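Local atomic coordinates of arabinose metabolism transcriptional repressor (Bacillus subtilis, PDB entry 4EGY), a protein that probably binds operator DNA through a GntR-family winged helix-turn-helix domain and represses genes of arabinose use. Residues Gln27-Ile32 / Ile68-Ser73. Residues are numbered along the deposited sequence; the frame is centred on the assembly and turned at random.
Sequences QVKEEI and IGDLVS
K29 reaches across to D70 and L71 and joins helix 24-37 to helix 61-74, the recognition helix of the winged helix-turn-helix. The short segments 27-32 and 68-73 cross at -51°, with 9.9 Å between their axes. The K29 chain starts with CG anti to the backbone N (chi1 -162°), which lays CG beside L71. K29 CG lies 3.8 Å from L71 CG. K29 CD lies 3.6 Å from D70 CB. The chain bends at chi3, about the CG-CD bond, and the K29 and D70 side chains cross at about a right angle. At its end K29 NZ forms a salt bridge of 2.9 Å with D70 OD2. The ammonium comes from above the carboxylate plane, 36° out of it. The same D70 oxygen also pairs with K66, so two lysines share one acid. A methionine in place of K29 would probably leave D70 without one of its two cationic partners. Further along, I32 points at the second helix and is buried. Its CG2 methyl sits 3.7 Å from L71 CD1, while I32 CD1 approaches I68 CG1 more loosely at 4.4 Å. L53 of helix 50-57 touches both I32 and I68, so all three helices meet here. L71 continues the apolar core to L77 at the start of the wing. With two lysines on one oxygen, the D70 carboxylate is probably held as the anion, and its pairing with K29 ties the two helices together at the edge of the apolar packing of I32, I68 and L71.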
loop_
_atom_site.group_PDB
_atom_site.type_symbol
_atom_site.label_atom_id
_atom_site.label_comp_id
_atom_site.label_asym_id
_atom_site.label_seq_id
_atom_site.Cartn_x
_atom_site.Cartn_y
_atom_site.Cartn_z
ATOM N N GLN A 27 -3.235 -1.524 12.499
ATOM C CA GLN A 27 -3.111 -0.956 13.836
ATOM C C GLN A 27 -2.216 0.288 13.839
ATOM O O GLN A 27 -2.580 1.321 14.398
ATOM C CB GLN A 27 -2.617 -2.022 14.817
ATOM C CG GLN A 27 -3.719 -3.023 15.137
ATOM C CD GLN A 27 -3.268 -4.178 16.001
ATOM O OE1 GLN A 27 -3.292 -5.335 15.561
ATOM N NE2 GLN A 27 -2.878 -3.882 17.243
ATOM N N VAL A 28 -1.060 0.200 13.186
ATOM C CA VAL A 28 -0.201 1.368 13.063
ATOM C C VAL A 28 -0.956 2.492 12.362
ATOM O O VAL A 28 -0.930 3.649 12.795
ATOM C CB VAL A 28 1.069 1.045 12.299
ATOM C CG1 VAL A 28 1.882 2.317 12.080
ATOM C CG2 VAL A 28 1.872 0.013 13.077
ATOM N N LYS A 29 -1.654 2.131 11.290
ATOM C CA LYS A 29 -2.492 3.076 10.550
ATOM C C LYS A 29 -3.495 3.830 11.453
ATOM O O LYS A 29 -3.562 5.058 11.418
ATOM C CB LYS A 29 -3.204 2.335 9.423
ATOM C CG LYS A 29 -3.766 3.193 8.324
ATOM C CD LYS A 29 -3.765 2.382 7.004
ATOM C CE LYS A 29 -5.177 2.106 6.497
ATOM N NZ LYS A 29 -5.209 1.332 5.212
ATOM N N GLU A 30 -4.259 3.091 12.256
ATOM C CA GLU A 30 -5.205 3.682 13.210
ATOM C C GLU A 30 -4.545 4.700 14.162
ATOM O O GLU A 30 -5.063 5.802 14.364
ATOM C CB GLU A 30 -5.919 2.591 14.025
ATOM C CG GLU A 30 -7.135 1.975 13.350
ATOM C CD GLU A 30 -7.956 1.100 14.305
ATOM O OE1 GLU A 30 -7.494 0.852 15.445
ATOM O OE2 GLU A 30 -9.064 0.665 13.917
ATOM N N GLU A 31 -3.414 4.323 14.755
ATOM C CA GLU A 31 -2.676 5.240 15.621
ATOM C C GLU A 31 -2.352 6.547 14.900
ATOM O O GLU A 31 -2.829 7.613 15.294
ATOM C CB GLU A 31 -1.396 4.595 16.158
ATOM C CG GLU A 31 -1.513 4.047 17.572
ATOM C CD GLU A 31 -1.718 5.139 18.606
ATOM O OE1 GLU A 31 -2.770 5.811 18.565
ATOM O OE2 GLU A 31 -0.826 5.325 19.460
ATOM N N ILE A 32 -1.538 6.460 13.847
ATOM C CA ILE A 32 -1.098 7.650 13.117
ATOM C C ILE A 32 -2.301 8.521 12.758
ATOM O O ILE A 32 -2.334 9.709 13.075
ATOM C CB ILE A 32 -0.260 7.277 11.877
ATOM C CG1 ILE A 32 1.042 6.590 12.307
ATOM C CG2 ILE A 32 0.042 8.504 10.997
ATOM C CD1 ILE A 32 1.905 6.142 11.128
ATOM N N ILE A 68 1.939 3.890 6.144
ATOM C CA ILE A 68 2.056 5.234 5.597
ATOM C C ILE A 68 1.582 5.307 4.150
ATOM O O ILE A 68 0.828 6.213 3.779
ATOM C CB ILE A 68 3.488 5.756 5.712
ATOM C CG1 ILE A 68 3.788 6.071 7.190
ATOM C CG2 ILE A 68 3.686 6.970 4.785
ATOM C CD1 ILE A 68 5.228 6.413 7.483
ATOM N N GLY A 69 2.014 4.341 3.342
ATOM C CA GLY A 69 1.632 4.304 1.941
ATOM C C GLY A 69 0.125 4.385 1.782
ATOM O O GLY A 69 -0.378 5.028 0.855
ATOM N N ASP A 70 -0.603 3.742 2.695
ATOM C CA ASP A 70 -2.059 3.744 2.612
ATOM C C ASP A 70 -2.621 5.119 2.938
ATOM O O ASP A 70 -3.527 5.600 2.254
ATOM C CB ASP A 70 -2.678 2.709 3.559
ATOM C CG ASP A 70 -2.548 1.286 3.049
ATOM O OD1 ASP A 70 -2.117 1.092 1.893
ATOM O OD2 ASP A 70 -2.895 0.351 3.804
ATOM N N LEU A 71 -2.103 5.735 4.001
ATOM C CA LEU A 71 -2.628 7.015 4.472
ATOM C C LEU A 71 -2.301 8.117 3.469
ATOM O O LEU A 71 -3.100 9.036 3.275
ATOM C CB LEU A 71 -2.097 7.352 5.870
ATOM C CG LEU A 71 -2.695 6.560 7.048
ATOM C CD1 LEU A 71 -1.870 6.736 8.319
ATOM C CD2 LEU A 71 -4.152 6.950 7.306
ATOM N N VAL A 72 -1.141 8.015 2.815
ATOM C CA VAL A 72 -0.813 8.948 1.741
ATOM C C VAL A 72 -1.856 8.836 0.626
ATOM O O VAL A 72 -2.328 9.844 0.092
ATOM C CB VAL A 72 0.607 8.720 1.147
ATOM C CG1 VAL A 72 0.943 9.823 0.135
ATOM C CG2 VAL A 72 1.663 8.705 2.243
ATOM N N SER A 73 -2.232 7.608 0.284
ATOM C CA SER A 73 -3.163 7.404 -0.821
ATOM C C SER A 73 -4.580 7.828 -0.448
ATOM O O SER A 73 -5.397 8.114 -1.323
ATOM C CB SER A 73 -3.141 5.954 -1.313
ATOM O OG SER A 73 -3.913 5.113 -0.477
#